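Local atomic coordinates of putative periplasmic protein ydgH (Salmonella enterica subsp. enterica serovar Typhimurium, PDB entry 4EVU), a protein that is of unknown function but is probably periplasmic or secreted, and carries DUF1471 (YdgH/BhsA/McbA-like) domains, of which this is the C-terminal one. Residues D21-T26 with A44-K49. Residues are numbered along the deposited sequence; the frame is centred on the assembly and turned at random. Where two conformers were deposited one is given.
Sequences DSVKFT and AKKGAK
The C-terminal end of helix 32-45 is tied to strand 21-28, an edge strand of the sheet within this chain, by a salt bridge between Lys46 and Asp21. Lys46 NZ lies 3.1 Å from Asp21 OD2 and donates a hydrogen bond to it. The ammonium group comes down from above the carboxylate plane, 45° out of it, and the lysine chain runs roughly perpendicular to the aspartate. Asp21 OD1 stays 4.2 Å from Lys46 NZ; it accepts instead a weak bond of 2.8 Å from the backbone N of Ser22, which should help fix the turn of the carboxylate and leave OD2 to the lysine. CG of Asp21, anti to the backbone N (chi1 -157°), places the carboxylate where OD2 meets Lys46 NZ.

Lys46 is the first residue beyond the helix, which closes in a Schellman motif: Gly47, at positive phi, is its C' residue, with Gly47 N bonded to Ala44 O. The contact thus joins the C-terminal turn of the helix to the mixed four-stranded sheet of this YdgH/BhsA/McbA-like domain. The lysine chain runs extended as far as CE and then bends at chi4 (-95°), which swings NZ onto the carboxylate. On the way its methylenes run antiparallel to the side chain of Val23, CD of Lys46 resting 3.8 Å from Val23 CG1, while CE of Lys46 passes 4.1 Å from Ser22 O. Val23 is buried and also touches Arg42 of the helix, and the lysine packs on Leu70 of the adjacent strand 63-71, whose backbone pairs with Asp21.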
# COMPACT_ATOMS: atom_id res chain seq x y z
N ASP B 21 -0.98 -8.57 18.80
CA ASP B 21 0.17 -9.15 18.12
C ASP B 21 0.46 -8.28 16.88
O ASP B 21 -0.26 -7.33 16.63
CB ASP B 21 -0.10 -10.61 17.68
CG ASP B 21 1.18 -11.45 17.50
OD1 ASP B 21 2.30 -10.93 17.55
OD2 ASP B 21 1.04 -12.68 17.36
N SER B 22 1.52 -8.61 16.15
CA SER B 22 1.74 -8.00 14.85
C SER B 22 2.32 -9.02 13.88
O SER B 22 2.70 -10.11 14.27
CB SER B 22 2.64 -6.75 14.99
OG SER B 22 3.89 -7.11 15.53
N VAL B 23 2.31 -8.66 12.60
CA VAL B 23 2.96 -9.46 11.56
C VAL B 23 4.01 -8.52 10.93
O VAL B 23 3.81 -7.32 10.79
CB VAL B 23 1.99 -9.95 10.47
CG1 VAL B 23 0.98 -10.87 11.02
CG2 VAL B 23 1.32 -8.83 9.81
N LYS B 24 5.15 -9.12 10.57
CA LYS B 24 6.25 -8.38 9.94
C LYS B 24 6.94 -9.32 8.99
O LYS B 24 7.36 -10.39 9.36
CB LYS B 24 7.20 -7.90 11.02
CG LYS B 24 8.15 -6.84 10.54
CD LYS B 24 9.47 -7.44 10.07
CE LYS B 24 10.32 -6.36 9.39
NZ LYS B 24 11.63 -6.95 8.97
N PHE B 25 7.04 -8.91 7.74
CA PHE B 25 7.58 -9.77 6.71
C PHE B 25 8.01 -8.97 5.49
O PHE B 25 7.68 -7.81 5.36
CB PHE B 25 6.54 -10.82 6.29
CG PHE B 25 5.32 -10.25 5.60
CD1 PHE B 25 5.19 -10.29 4.22
CD2 PHE B 25 4.32 -9.66 6.35
CE1 PHE B 25 4.09 -9.75 3.60
CE2 PHE B 25 3.22 -9.10 5.75
CZ PHE B 25 3.07 -9.16 4.37
N THR B 26 8.76 -9.64 4.62
CA THR B 26 9.18 -9.09 3.33
C THR B 26 8.71 -10.01 2.24
O THR B 26 8.81 -11.23 2.39
CB THR B 26 10.70 -9.02 3.29
OG1 THR B 26 11.18 -8.16 4.32
CG2 THR B 26 11.19 -8.51 1.99
N ALA B 44 -5.27 -13.25 9.39
CA ALA B 44 -6.26 -14.32 9.59
C ALA B 44 -5.61 -15.52 10.25
O ALA B 44 -6.23 -16.18 11.06
CB ALA B 44 -6.92 -14.72 8.28
N LYS B 45 -4.40 -15.89 9.84
CA LYS B 45 -3.76 -17.08 10.40
C LYS B 45 -3.53 -16.93 11.92
O LYS B 45 -3.49 -17.91 12.64
CB LYS B 45 -2.41 -17.40 9.71
CG LYS B 45 -2.51 -17.93 8.29
CD LYS B 45 -1.15 -18.22 7.66
CE LYS B 45 -1.31 -18.97 6.36
NZ LYS B 45 0.00 -19.16 5.67
N LYS B 46 -3.32 -15.69 12.37
CA LYS B 46 -3.09 -15.40 13.81
C LYS B 46 -4.36 -15.09 14.59
O LYS B 46 -4.30 -14.75 15.79
CB LYS B 46 -2.06 -14.28 13.99
CG LYS B 46 -0.68 -14.69 13.51
CD LYS B 46 0.33 -13.58 13.61
CE LYS B 46 1.77 -14.07 13.58
NZ LYS B 46 2.26 -14.22 14.99
N GLY B 47 -5.51 -15.23 13.96
CA GLY B 47 -6.77 -14.99 14.65
C GLY B 47 -7.29 -13.58 14.73
O GLY B 47 -8.15 -13.29 15.56
N ALA B 48 -6.78 -12.69 13.88
CA ALA B 48 -7.16 -11.29 13.96
C ALA B 48 -8.38 -11.08 13.08
O ALA B 48 -8.54 -11.77 12.07
CB ALA B 48 -6.03 -10.38 13.46
N LYS B 49 -9.21 -10.14 13.49
CA LYS B 49 -10.32 -9.64 12.67
C LYS B 49 -9.95 -8.34 11.94
O LYS B 49 -10.56 -8.02 10.92
CB LYS B 49 -11.55 -9.42 13.55
CG LYS B 49 -12.06 -10.69 14.25
CD LYS B 49 -12.98 -11.49 13.36
CE LYS B 49 -13.99 -12.32 14.16
NZ LYS B 49 -14.91 -13.15 13.30